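PDB 3ZBO: ALKF, which is of unknown function but has affinity for branched DNA structures and is related to the HEAT-like repeat DNA glycosylases. Local coordinates for residues M13-A18 with A49-L54; V40-M45 with A70-G75; R90-A95 with Y103-T108; M99-V104 with D127-S132; M161-I166 with A199-I204. One frame throughout, in Å; residues are numbered along the deposited sequence.

Contact 1. Residues M13-A18 with A49-L54; sequences MQELEA and AKKIKL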
# COMPACT_ATOMS: atom_id res chain seq x y z
N MET A 13 -7.85 8.23 -20.54
CA MET A 13 -7.64 9.52 -19.90
C MET A 13 -8.91 10.37 -19.98
O MET A 13 -9.30 11.04 -19.00
CB MET A 13 -6.47 10.25 -20.49
CG MET A 13 -5.07 9.62 -20.24
SD MET A 13 -4.75 9.51 -18.44
CE MET A 13 -4.46 11.20 -17.99
N GLN A 14 -9.61 10.31 -21.12
CA GLN A 14 -10.91 11.05 -21.15
C GLN A 14 -11.94 10.51 -20.18
O GLN A 14 -12.64 11.33 -19.48
CB GLN A 14 -11.46 11.01 -22.57
CG GLN A 14 -10.76 12.03 -23.45
CD GLN A 14 -11.05 11.82 -24.93
OE1 GLN A 14 -10.83 12.73 -25.72
NE2 GLN A 14 -11.55 10.62 -25.32
N GLU A 15 -12.06 9.19 -20.10
CA GLU A 15 -13.06 8.55 -19.22
C GLU A 15 -12.73 8.85 -17.75
O GLU A 15 -13.62 9.11 -16.93
CB GLU A 15 -13.16 7.06 -19.49
CG GLU A 15 -13.51 6.75 -20.98
CD GLU A 15 -14.20 5.40 -21.20
OE1 GLU A 15 -14.26 4.57 -20.25
OE2 GLU A 15 -14.70 5.19 -22.36
N LEU A 16 -11.44 8.81 -17.39
CA LEU A 16 -11.08 9.11 -16.00
C LEU A 16 -11.35 10.57 -15.64
O LEU A 16 -11.87 10.87 -14.57
CB LEU A 16 -9.59 8.78 -15.77
CG LEU A 16 -9.22 7.30 -15.77
CD1 LEU A 16 -7.71 7.20 -15.50
CD2 LEU A 16 -9.96 6.51 -14.74
N GLU A 17 -11.06 11.48 -16.53
CA GLU A 17 -11.30 12.92 -16.30
C GLU A 17 -12.78 13.11 -16.11
O GLU A 17 -13.19 13.84 -15.22
CB GLU A 17 -10.79 13.71 -17.48
CG GLU A 17 -11.00 15.17 -17.29
CD GLU A 17 -10.09 16.02 -18.16
OE1 GLU A 17 -9.70 15.57 -19.24
OE2 GLU A 17 -9.78 17.15 -17.74
N ALA A 18 -13.59 12.37 -16.89
CA ALA A 18 -15.06 12.54 -16.73
C ALA A 18 -15.58 12.06 -15.42
O ALA A 18 -16.66 12.56 -15.00
CB ALA A 18 -15.81 11.81 -17.86
N ALA A 49 -12.10 -1.02 -15.82
CA ALA A 49 -11.12 -2.04 -15.55
C ALA A 49 -11.66 -3.40 -16.12
O ALA A 49 -10.88 -4.22 -16.63
CB ALA A 49 -10.91 -2.17 -14.04
N LYS A 50 -12.97 -3.64 -15.97
CA LYS A 50 -13.56 -4.90 -16.48
C LYS A 50 -13.41 -4.96 -18.02
O LYS A 50 -13.16 -6.07 -18.58
CB LYS A 50 -15.04 -5.05 -16.04
CG LYS A 50 -15.65 -6.42 -16.55
CD LYS A 50 -17.22 -6.52 -16.41
CE LYS A 50 -17.91 -6.94 -17.75
NZ LYS A 50 -17.91 -8.40 -18.07
N LYS A 51 -13.48 -3.81 -18.69
CA LYS A 51 -13.29 -3.79 -20.16
C LYS A 51 -11.82 -4.16 -20.52
O LYS A 51 -11.51 -4.93 -21.47
CB LYS A 51 -13.64 -2.42 -20.80
CG LYS A 51 -15.13 -1.95 -20.77
CD LYS A 51 -15.36 -0.71 -21.70
CE LYS A 51 -16.16 0.50 -21.08
NZ LYS A 51 -15.23 1.64 -20.62
N ILE A 52 -10.88 -3.63 -19.75
CA ILE A 52 -9.48 -3.71 -20.17
C ILE A 52 -8.78 -4.98 -19.74
O ILE A 52 -7.95 -5.51 -20.49
CB ILE A 52 -8.73 -2.44 -19.65
CG1 ILE A 52 -9.27 -1.22 -20.37
CG2 ILE A 52 -7.18 -2.66 -19.80
CD1 ILE A 52 -8.83 0.11 -19.70
N LYS A 53 -9.10 -5.45 -18.54
CA LYS A 53 -8.54 -6.60 -17.87
C LYS A 53 -7.08 -6.26 -17.61
O LYS A 53 -6.86 -5.28 -16.88
CB LYS A 53 -8.74 -7.94 -18.62
CG LYS A 53 -10.22 -8.43 -18.62
CD LYS A 53 -10.58 -9.13 -19.95
CE LYS A 53 -12.03 -9.65 -19.90
NZ LYS A 53 -12.97 -8.46 -19.90
N LEU A 54 -6.13 -7.00 -18.19
CA LEU A 54 -4.69 -6.71 -17.99
C LEU A 54 -4.11 -6.10 -19.28
O LEU A 54 -4.40 -6.57 -20.42
CB LEU A 54 -3.88 -7.94 -17.48
CG LEU A 54 -4.41 -8.65 -16.18
CD1 LEU A 54 -3.31 -9.42 -15.49
CD2 LEU A 54 -5.01 -7.72 -15.06
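The carboxylate of Glu-15 is the flat group of this contact, and Lys-51 meets it at one oxygen corner: NZ of Lys-51 lies 3.1 Å from OE1 of Glu-15, while neither face of the carboxylate is covered by any atom of 49-54. The pairing is one-sided, because the second oxygen, OE2 of Glu-15, is 4.0 Å from NZ of Lys-51. This is a salt bridge, and it is the whole of the contact between the two segments, which bury 55 Å² between them.

The side chains approach from opposite directions and span a wide gap, the CA atoms of Glu-15 and Lys-51 being 12.4 Å apart. Glu-15 contributes an extended arm beyond CG. Lys-51 places CG beside its own backbone N (chi1 -66°) and then bends at its third and fourth torsions, which carries the ammonium round to OE1. A pair of this kind at the surface would probably add modest electrostatic attraction rather than rigid packing.

A second lysine secures the end of helix 46-52. Lys-53, with positive phi, has left the helix, yet NZ of Lys-53 reaches back to O of Lys-50 at 2.7 Å, nearly in line with the carbonyl (172°).

The bridge links helix 9-19 to helix 46-52 at the outside of the molecule. The side chains of Glu-15 and Leu-16 touch Ile-48 of the latter helix. Met-13 reaches Leu-62 of helix 56-63 and Ile-52 reaches Leu-58, and helix 68-77 is touched from both segments.

Contact 2. Residues V40-M45 with A70-G75; sequences VATGAM and AMYFAG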
# COMPACT_ATOMS: atom_id res chain seq x y z
N VAL A 40 -10.83 10.65 -8.82
CA VAL A 40 -11.76 9.56 -9.19
C VAL A 40 -11.97 8.58 -8.06
O VAL A 40 -11.01 7.99 -7.57
CB VAL A 40 -11.23 8.79 -10.44
CG1 VAL A 40 -12.17 7.64 -10.83
CG2 VAL A 40 -10.99 9.76 -11.61
N ALA A 41 -13.21 8.38 -7.56
CA ALA A 41 -13.41 7.39 -6.52
C ALA A 41 -13.11 6.05 -7.12
O ALA A 41 -13.51 5.74 -8.26
CB ALA A 41 -14.86 7.40 -6.11
N THR A 42 -12.41 5.20 -6.36
CA THR A 42 -11.95 3.91 -6.91
C THR A 42 -13.09 3.01 -7.41
O THR A 42 -12.93 2.33 -8.40
CB THR A 42 -11.00 3.16 -6.01
OG1 THR A 42 -11.68 2.78 -4.82
CG2 THR A 42 -9.75 4.03 -5.68
N GLY A 43 -14.25 3.04 -6.76
CA GLY A 43 -15.27 2.09 -7.26
C GLY A 43 -15.74 2.50 -8.66
O GLY A 43 -16.26 1.63 -9.43
N ALA A 44 -15.60 3.77 -8.99
CA ALA A 44 -16.00 4.26 -10.31
C ALA A 44 -15.11 3.69 -11.41
O ALA A 44 -15.48 3.72 -12.57
CB ALA A 44 -16.06 5.81 -10.36
N MET A 45 -13.96 3.13 -11.04
CA MET A 45 -13.11 2.49 -12.03
C MET A 45 -13.49 1.09 -12.48
O MET A 45 -12.94 0.64 -13.49
CB MET A 45 -11.64 2.47 -11.49
CG MET A 45 -11.18 3.91 -11.27
SD MET A 45 -9.49 3.81 -10.47
CE MET A 45 -9.08 5.52 -10.35
N ALA A 70 -4.75 8.36 -12.92
CA ALA A 70 -4.27 7.47 -14.00
C ALA A 70 -3.25 6.46 -13.51
O ALA A 70 -3.24 5.31 -13.98
CB ALA A 70 -3.60 8.33 -15.12
N MET A 71 -2.42 6.93 -12.59
CA MET A 71 -1.44 6.02 -12.01
C MET A 71 -2.06 4.90 -11.14
O MET A 71 -1.63 3.75 -11.19
CB MET A 71 -0.43 6.77 -11.16
CG MET A 71 0.42 7.71 -11.97
SD MET A 71 1.29 8.96 -11.00
CE MET A 71 2.77 8.01 -10.55
N TYR A 72 -3.10 5.26 -10.36
CA TYR A 72 -3.88 4.27 -9.64
C TYR A 72 -4.49 3.29 -10.60
O TYR A 72 -4.41 2.06 -10.36
CB TYR A 72 -4.92 5.05 -8.74
CG TYR A 72 -5.57 4.03 -7.82
CD1 TYR A 72 -6.64 3.26 -8.27
CD2 TYR A 72 -5.21 3.93 -6.51
CE1 TYR A 72 -7.21 2.33 -7.38
CE2 TYR A 72 -5.75 2.96 -5.64
CZ TYR A 72 -6.79 2.21 -6.08
OH TYR A 72 -7.32 1.24 -5.22
N PHE A 73 -5.10 3.77 -11.66
CA PHE A 73 -5.76 2.86 -12.56
C PHE A 73 -4.70 1.97 -13.28
O PHE A 73 -4.95 0.79 -13.52
CB PHE A 73 -6.57 3.69 -13.60
CG PHE A 73 -7.41 2.84 -14.46
CD1 PHE A 73 -8.47 2.19 -13.91
CD2 PHE A 73 -7.11 2.67 -15.80
CE1 PHE A 73 -9.26 1.29 -14.69
CE2 PHE A 73 -7.94 1.80 -16.59
CZ PHE A 73 -8.99 1.14 -16.01
N ALA A 74 -3.52 2.53 -13.59
CA ALA A 74 -2.46 1.72 -14.21
C ALA A 74 -2.16 0.53 -13.31
O ALA A 74 -1.97 -0.60 -13.76
CB ALA A 74 -1.24 2.56 -14.33
N GLY A 75 -2.12 0.75 -11.96
CA GLY A 75 -1.89 -0.44 -11.09
C GLY A 75 -2.99 -1.50 -11.25
O GLY A 75 -2.65 -2.68 -11.20
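Met-45 and Phe-73 bring the backbones nearest, with CA atoms 7.4 Å apart, where a turn of helical conformation over 42-45 faces the regular helix 68-77. Three side chains of that approach are aromatic or sulfur-bearing, and Thr-42 adds a methyl group.

The methyl CG2 of Thr-42 sits over one face of the Tyr-72 ring, 3.5 Å from CZ of Tyr-72 and as close to its CE1; the two side chains are roughly perpendicular. With CG2 beside the threonine's backbone N and OG1 turned elsewhere, it is the apolar branch that meets the ring. Met-45 is extended beyond CG, and its sulfur touches both aromatic residues. SD of Met-45 comes within 3.6 Å of CD1 of Tyr-72, in a Met-aromatic contact that is oblique to the ring, 70° off its normal. Toward Phe-73 the same sulfur, SD of Met-45, lies at the ring edge, 5.3 Å from the centroid and 78° off the normal; SD of Met-45 is 3.9 Å from CD1 of Phe-73. The methionine and phenylalanine side chains run alongside one another, pointing contrary ways.

The phenol of Tyr-72 has its polar partner elsewhere: OH hydrogen-bonds O of Arg-240, near the end of the chain. The contact is a buried, mostly apolar seam that fastens the loop leading into helix 46-52 against helix 68-77. Phe-73 is enclosed further by Leu-16 of helix 9-19, Ile-48 of helix 46-52 and Leu-62 of helix 56-63, whereas Tyr-72 also touches Val-104 of helix 98-110.

Contact 3. Residues R90-A95 with Y103-T108; sequences RWIDGA and YVVAVT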
# COMPACT_ATOMS: atom_id res chain seq x y z
N ARG A 90 11.24 1.25 -11.33
CA ARG A 90 10.75 2.45 -12.02
C ARG A 90 9.49 3.01 -11.40
O ARG A 90 9.34 4.23 -11.20
CB ARG A 90 10.48 2.20 -13.53
CG ARG A 90 11.77 1.88 -14.28
CD ARG A 90 11.54 1.76 -15.83
NE ARG A 90 10.66 0.63 -16.11
CZ ARG A 90 9.31 0.65 -16.29
NH1 ARG A 90 8.56 1.76 -16.20
NH2 ARG A 90 8.67 -0.50 -16.46
N TRP A 91 8.59 2.10 -11.11
CA TRP A 91 7.27 2.56 -10.60
C TRP A 91 7.49 3.21 -9.20
O TRP A 91 6.95 4.27 -8.93
CB TRP A 91 6.28 1.37 -10.48
CG TRP A 91 5.61 1.08 -11.83
CD1 TRP A 91 6.22 0.98 -13.04
CD2 TRP A 91 4.26 0.68 -12.00
NE1 TRP A 91 5.25 0.62 -14.01
CE2 TRP A 91 4.05 0.49 -13.38
CE3 TRP A 91 3.18 0.55 -11.13
CZ2 TRP A 91 2.80 0.08 -13.93
CZ3 TRP A 91 1.87 0.23 -11.69
CH2 TRP A 91 1.72 0.07 -13.07
N ILE A 92 8.32 2.58 -8.33
CA ILE A 92 8.47 3.22 -7.03
C ILE A 92 9.18 4.56 -7.16
O ILE A 92 8.91 5.49 -6.38
CB ILE A 92 9.13 2.29 -6.01
CG1 ILE A 92 8.88 2.73 -4.55
CG2 ILE A 92 10.70 2.19 -6.21
CD1 ILE A 92 7.36 2.75 -4.14
N ASP A 93 10.08 4.72 -8.14
CA ASP A 93 10.72 6.04 -8.31
C ASP A 93 9.72 7.10 -8.66
O ASP A 93 9.98 8.24 -8.35
CB ASP A 93 11.77 5.98 -9.45
CG ASP A 93 13.04 5.23 -9.04
OD1 ASP A 93 13.28 4.98 -7.87
OD2 ASP A 93 13.86 4.94 -9.97
N GLY A 94 8.59 6.75 -9.28
CA GLY A 94 7.57 7.72 -9.57
C GLY A 94 6.45 7.89 -8.55
O GLY A 94 5.61 8.76 -8.72
N ALA A 95 6.58 7.14 -7.45
CA ALA A 95 5.52 7.18 -6.46
C ALA A 95 5.82 8.30 -5.46
O ALA A 95 6.44 8.11 -4.41
CB ALA A 95 5.52 5.82 -5.74
N TYR A 103 -0.66 2.26 -1.84
CA TYR A 103 -1.93 1.72 -2.34
C TYR A 103 -1.89 1.40 -3.85
O TYR A 103 -2.81 0.77 -4.38
CB TYR A 103 -3.06 2.71 -2.05
CG TYR A 103 -3.17 3.16 -0.63
CD1 TYR A 103 -2.82 2.32 0.45
CD2 TYR A 103 -3.57 4.48 -0.39
CE1 TYR A 103 -2.99 2.80 1.79
CE2 TYR A 103 -3.67 4.92 0.91
CZ TYR A 103 -3.37 4.10 1.93
OH TYR A 103 -3.44 4.64 3.20
N VAL A 104 -0.78 1.72 -4.52
CA VAL A 104 -0.65 1.46 -5.97
C VAL A 104 0.59 0.57 -6.22
O VAL A 104 0.43 -0.63 -6.48
CB VAL A 104 -0.50 2.74 -6.78
CG1 VAL A 104 -0.36 2.37 -8.29
CG2 VAL A 104 -1.71 3.61 -6.59
N VAL A 105 1.81 1.04 -5.95
CA VAL A 105 2.95 0.20 -6.22
C VAL A 105 3.03 -1.00 -5.29
O VAL A 105 3.26 -2.11 -5.76
CB VAL A 105 4.22 1.08 -6.11
CG1 VAL A 105 5.45 0.21 -6.50
CG2 VAL A 105 4.16 2.31 -7.10
N ALA A 106 2.84 -0.81 -3.97
CA ALA A 106 2.94 -1.98 -3.05
C ALA A 106 1.83 -2.99 -3.38
O ALA A 106 2.07 -4.21 -3.19
CB ALA A 106 2.77 -1.48 -1.62
N VAL A 107 0.63 -2.53 -3.79
CA VAL A 107 -0.43 -3.50 -4.02
C VAL A 107 -0.11 -4.25 -5.34
O VAL A 107 -0.26 -5.50 -5.34
CB VAL A 107 -1.77 -2.78 -4.09
CG1 VAL A 107 -2.89 -3.79 -4.42
CG2 VAL A 107 -2.14 -2.02 -2.82
N THR A 108 0.32 -3.56 -6.39
CA THR A 108 0.72 -4.26 -7.61
C THR A 108 1.85 -5.26 -7.30
O THR A 108 1.82 -6.39 -7.69
CB THR A 108 1.16 -3.24 -8.59
OG1 THR A 108 0.04 -2.37 -8.87
CG2 THR A 108 1.54 -3.90 -9.92
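Val-105 is the wedge of this contact, its two methyls reaching different residues of helix 85-94 and the turn after it. Ile-92 is set crosswise to it, with CD1 of Ile-92 4.0 Å from CG1 of Val-105. The other branch, CG2 of Val-105, touches two partners: CB of Ala-95 at 4.0 Å and CB of Trp-91 at 4.1 Å. With CG1 opposite the backbone N (chi1 -176°), CG2 of Val-105 falls beside that N and faces the 90-95 backbone, lying 3.9 Å from O of Trp-91.

The Trp-91 indole points across helix 98-110, its CZ3 approaching OG1 of Thr-108 obliquely. OG1 of Thr-108 donates to O of Val-104 at 3.0 Å, from above the carbonyl plane, and also hydrogen-bonds Arg-240 NH2. The indole NE1 hydrogen-bonds Glu-60, and Tyr-63 stacks on the ring.

The helices run nearly antiparallel, crossing at -160° with axes 9.8 Å apart, as in a helical hairpin. Between these segments the interaction is dispersive: van der Waals contact centred on Val-105 joins the two helices, while one hydrogen bond and the Tyr-63 stack hold the indole from outside.

Contact 4. Residues M99-V104 with D127-S132; sequences MLSDYV and DELKMS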
# COMPACT_ATOMS: atom_id res chain seq x y z
N MET A 99 0.10 7.60 -1.12
CA MET A 99 -1.01 6.80 -1.67
C MET A 99 -0.45 6.04 -2.83
O MET A 99 -0.95 4.92 -3.13
CB MET A 99 -2.11 7.71 -2.18
CG MET A 99 -2.83 8.40 -0.99
SD MET A 99 -4.28 9.39 -1.53
CE MET A 99 -5.46 8.09 -1.55
N LEU A 100 0.50 6.59 -3.58
CA LEU A 100 1.14 5.85 -4.67
C LEU A 100 2.05 4.72 -4.14
O LEU A 100 1.99 3.58 -4.66
CB LEU A 100 1.95 6.82 -5.60
CG LEU A 100 1.00 7.66 -6.43
CD1 LEU A 100 1.84 8.78 -7.01
CD2 LEU A 100 0.37 6.83 -7.63
N SER A 101 2.94 5.02 -3.16
CA SER A 101 3.80 3.97 -2.71
C SER A 101 3.00 2.82 -2.09
O SER A 101 3.34 1.64 -2.30
CB SER A 101 4.85 4.50 -1.72
OG SER A 101 4.20 5.11 -0.61
N ASP A 102 1.96 3.15 -1.31
CA ASP A 102 1.36 2.13 -0.38
C ASP A 102 0.14 1.48 -1.06
O ASP A 102 -0.05 0.27 -0.84
CB ASP A 102 0.88 2.78 0.90
CG ASP A 102 2.00 3.46 1.71
OD1 ASP A 102 3.18 3.40 1.33
OD2 ASP A 102 1.54 4.07 2.71
N TYR A 103 -0.66 2.26 -1.84
CA TYR A 103 -1.93 1.72 -2.34
C TYR A 103 -1.89 1.40 -3.85
O TYR A 103 -2.81 0.77 -4.38
CB TYR A 103 -3.06 2.71 -2.05
CG TYR A 103 -3.17 3.16 -0.63
CD1 TYR A 103 -2.82 2.32 0.45
CD2 TYR A 103 -3.57 4.48 -0.39
CE1 TYR A 103 -2.99 2.80 1.79
CE2 TYR A 103 -3.67 4.92 0.91
CZ TYR A 103 -3.37 4.10 1.93
OH TYR A 103 -3.44 4.64 3.20
N VAL A 104 -0.78 1.72 -4.52
CA VAL A 104 -0.65 1.46 -5.97
C VAL A 104 0.59 0.57 -6.22
O VAL A 104 0.43 -0.63 -6.48
CB VAL A 104 -0.50 2.74 -6.78
CG1 VAL A 104 -0.36 2.37 -8.29
CG2 VAL A 104 -1.71 3.61 -6.59
N ASP A 127 14.99 4.85 2.25
CA ASP A 127 14.25 5.93 1.63
C ASP A 127 12.80 5.85 2.06
O ASP A 127 12.25 4.76 2.05
CB ASP A 127 14.38 5.76 0.08
CG ASP A 127 13.44 6.64 -0.63
OD1 ASP A 127 12.23 6.30 -0.88
OD2 ASP A 127 13.86 7.77 -0.94
N GLU A 128 12.29 6.99 2.59
CA GLU A 128 10.96 7.02 3.27
C GLU A 128 9.91 6.26 2.46
O GLU A 128 9.23 5.33 3.03
CB GLU A 128 10.52 8.51 3.48
CG GLU A 128 9.12 8.58 4.11
CD GLU A 128 8.82 9.93 4.63
OE1 GLU A 128 9.64 10.89 4.29
OE2 GLU A 128 7.83 10.20 5.27
N LEU A 129 9.66 6.66 1.23
CA LEU A 129 8.50 6.09 0.58
C LEU A 129 8.79 4.72 0.00
O LEU A 129 7.84 3.85 -0.08
CB LEU A 129 8.07 7.00 -0.57
CG LEU A 129 7.49 8.35 -0.13
CD1 LEU A 129 7.25 9.28 -1.27
CD2 LEU A 129 6.14 8.09 0.58
N LYS A 130 10.05 4.42 -0.35
CA LYS A 130 10.33 3.03 -0.72
C LYS A 130 10.16 2.05 0.47
O LYS A 130 9.55 0.96 0.31
CB LYS A 130 11.80 2.83 -1.22
CG LYS A 130 11.98 3.33 -2.54
CD LYS A 130 13.45 2.83 -2.99
CE LYS A 130 13.89 3.71 -4.15
NZ LYS A 130 15.22 3.03 -4.48
N MET A 131 10.60 2.50 1.65
CA MET A 131 10.40 1.65 2.81
C MET A 131 8.91 1.54 3.11
O MET A 131 8.48 0.47 3.49
CB MET A 131 11.10 2.22 4.08
CG MET A 131 12.63 2.16 3.79
SD MET A 131 13.58 2.58 5.30
CE MET A 131 13.15 4.31 5.60
N SER A 132 8.19 2.65 3.00
CA SER A 132 6.71 2.58 3.23
C SER A 132 6.08 1.55 2.28
O SER A 132 5.21 0.77 2.70
CB SER A 132 6.09 3.96 2.97
OG SER A 132 4.73 3.91 3.40
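OD1 of Asp-102 is gripped by two serine hydroxyls, one from each segment. OG of Ser-132 donates to OD1 of Asp-102 across the contact at 2.6 Å, on the syn side and 21° out of the carboxylate plane. From its own helix, OG of Ser-101 donates to OD1 of Asp-102 at 2.8 Å, but from well above the plane. The two bonds together should restrain the rotation of the buried carboxylate. Ser-132 places OG opposite its backbone N (chi1 -171°), which extends the hydroxyl toward Asp-102. A main-chain carbonyl also lies within bonding distance of each hydroxyl, Tyr-98 O for Ser-101 and Arg-172 O for Ser-132, and probably shares or competes for its single proton.

Helices 98-110 and 128-144 run nearly parallel here, their axes 8.7 Å apart at an angle of 12°, within the HEAT-like helical array of this family. A wider pi-type turn interrupts the regular spacing of the first helix at 101-104, just where Asp-102 and Ser-101 make their bonds. O of Asp-102 takes a hydrogen bond from Trp-140 NE1 of helix 128-144.

Van der Waals contact flanks the polar pair. CB of Ser-101 rests on O of Leu-129 at 3.5 Å, and its OG lies alongside the CD2 methyl of Leu-129. At the start of helix 128-144, Asp-127 is the N-cap, OD1 of Asp-127 accepting from N of Lys-130 at 2.9 Å through the anti lone pair.

Contact 5. Residues M161-I166 with A199-I204; sequences MVKDTI and AKEVGI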
# COMPACT_ATOMS: atom_id res chain seq x y z
N MET A 161 12.17 -5.28 14.59
CA MET A 161 12.66 -4.09 13.91
C MET A 161 11.65 -2.95 14.05
O MET A 161 12.01 -1.81 14.34
CB MET A 161 12.97 -4.42 12.47
CG MET A 161 13.49 -3.25 11.74
SD MET A 161 15.10 -2.73 12.31
CE MET A 161 15.97 -4.29 12.34
N VAL A 162 10.37 -3.26 13.90
CA VAL A 162 9.40 -2.22 14.11
C VAL A 162 9.44 -1.72 15.58
O VAL A 162 9.52 -0.51 15.82
CB VAL A 162 7.95 -2.73 13.81
CG1 VAL A 162 6.89 -1.65 14.25
CG2 VAL A 162 7.81 -3.04 12.35
N LYS A 163 9.45 -2.61 16.58
CA LYS A 163 9.56 -2.21 17.98
C LYS A 163 10.78 -1.27 18.21
O LYS A 163 10.65 -0.23 18.88
CB LYS A 163 9.73 -3.45 18.89
CG LYS A 163 9.84 -3.14 20.41
CD LYS A 163 10.12 -4.45 21.16
CE LYS A 163 11.59 -4.69 21.20
NZ LYS A 163 11.97 -5.51 22.41
N ASP A 164 11.90 -1.66 17.63
CA ASP A 164 13.16 -0.99 17.96
C ASP A 164 13.29 0.32 17.24
O ASP A 164 14.01 1.23 17.77
CB ASP A 164 14.34 -1.85 17.59
CG ASP A 164 14.52 -3.04 18.56
OD1 ASP A 164 13.97 -3.05 19.65
OD2 ASP A 164 15.17 -4.03 18.12
N THR A 165 12.58 0.52 16.11
CA THR A 165 12.93 1.62 15.23
C THR A 165 11.76 2.46 14.70
O THR A 165 11.97 3.57 14.12
CB THR A 165 13.70 1.21 13.96
OG1 THR A 165 12.87 0.43 13.04
CG2 THR A 165 14.96 0.29 14.32
N ILE A 166 10.54 2.05 15.01
CA ILE A 166 9.40 2.84 14.49
C ILE A 166 9.40 4.34 14.91
O ILE A 166 9.09 5.25 14.11
CB ILE A 166 8.04 2.15 14.81
CG1 ILE A 166 6.92 2.83 14.05
CG2 ILE A 166 7.74 2.19 16.37
CD1 ILE A 166 5.58 1.97 14.05
N ALA A 199 2.82 -4.27 19.99
CA ALA A 199 1.93 -3.06 19.90
C ALA A 199 1.83 -2.34 21.22
O ALA A 199 1.89 -1.10 21.23
CB ALA A 199 0.55 -3.41 19.35
N LYS A 200 1.69 -3.08 22.33
CA LYS A 200 1.67 -2.45 23.64
C LYS A 200 2.98 -1.73 23.92
O LYS A 200 2.94 -0.58 24.46
CB LYS A 200 1.46 -3.56 24.66
CG LYS A 200 1.34 -3.00 26.05
CD LYS A 200 1.05 -4.13 27.05
CE LYS A 200 0.64 -3.58 28.42
NZ LYS A 200 0.88 -4.71 29.38
N GLU A 201 4.10 -2.34 23.57
CA GLU A 201 5.44 -1.70 23.80
C GLU A 201 5.59 -0.43 22.97
O GLU A 201 6.14 0.56 23.48
CB GLU A 201 6.59 -2.68 23.51
CG GLU A 201 6.57 -3.75 24.56
CD GLU A 201 7.72 -4.71 24.55
OE1 GLU A 201 8.85 -4.27 24.36
OE2 GLU A 201 7.46 -5.90 24.83
N VAL A 202 5.09 -0.47 21.70
CA VAL A 202 5.23 0.67 20.81
C VAL A 202 4.35 1.83 21.26
O VAL A 202 4.76 3.00 21.23
CB VAL A 202 4.91 0.17 19.38
CG1 VAL A 202 4.68 1.33 18.47
CG2 VAL A 202 6.11 -0.57 18.85
N GLY A 203 3.12 1.55 21.63
CA GLY A 203 2.24 2.59 22.08
C GLY A 203 1.77 3.46 20.93
O GLY A 203 1.74 3.02 19.79
N ILE A 204 1.46 4.72 21.21
CA ILE A 204 0.99 5.62 20.19
C ILE A 204 2.15 6.00 19.23
O ILE A 204 3.27 6.29 19.66
CB ILE A 204 0.50 6.96 20.80
CG1 ILE A 204 -0.71 6.69 21.74
CG2 ILE A 204 0.11 7.99 19.72
CD1 ILE A 204 -1.91 6.11 20.95
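The C-terminal ends of helices 152-165 and 192-202 come together through Ile-166 and Val-202, with Lys-163 and Glu-201 at the rim. CG2 of Ile-166 lies 3.8 Å from CG1 of Val-202, and the two side chains stand nearly square to each other. The other valine methyl turns to the backbone of the partner helix: CG2 of Val-202 is 3.9 Å from CA of Lys-163, near the point where the two backbones are closest. Both branches of Val-202 are therefore used, one against a side chain and the other mostly against the main chain.

Toward the solvent, Lys-163 and Glu-201 make a loose ion pair. NZ of Lys-163 is 3.9 Å from OE1 of Glu-201, a long salt bridge, and the methylene carbon CD of Lys-163 comes closer to OE1 of Glu-201, at 3.4 Å. A bend at the third torsion of Lys-163 (chi3 88°) brings this methylene against the oxygen, with the ammonium somewhat farther off. Glu-160 offers the lysine another weak, long pairing, and Glu-197 lies close to Glu-201 with like charge, so the electrostatics are probably shared over several groups.

Gly-203 ends helix 192-202 with positive phi, N of Gly-203 still bonded to O of Ala-199 at 2.9 Å, and the chain proceeds to strand 204-207. His-167 NE2 also hydrogen-bonds O of Val-202, and Ile-166 packs on Met-177 of helix 171-187. Side-by-side contact of helices with another helix intervening in sequence is consistent with the stacked alpha-alpha arrangement of HEAT-like repeats.

In the fold
All five contacts lie within the DNA alkylation repair region of a mostly helical chain. Contacts 1 and 2, with centres 8 Å apart, have alternating segments and touch one another, tying helices 9-19, 46-52 and 68-77 together near the N-terminal end. Contacts 3 and 4 follow in sequence, 7 Å apart centre to centre, and share Tyr-103 and Val-104 on helix 98-110; contact 2 touches both through helix 68-77. Contact 5 stands apart, its centre 20 Å from that of contact 4 and 41 Å from that of contact 1, opposite contacts 1 and 2. The contacts thus succeed one another in chain order, consistent with a HEAT-like helical array, although Arg-240 returns to Tyr-72 and Thr-108.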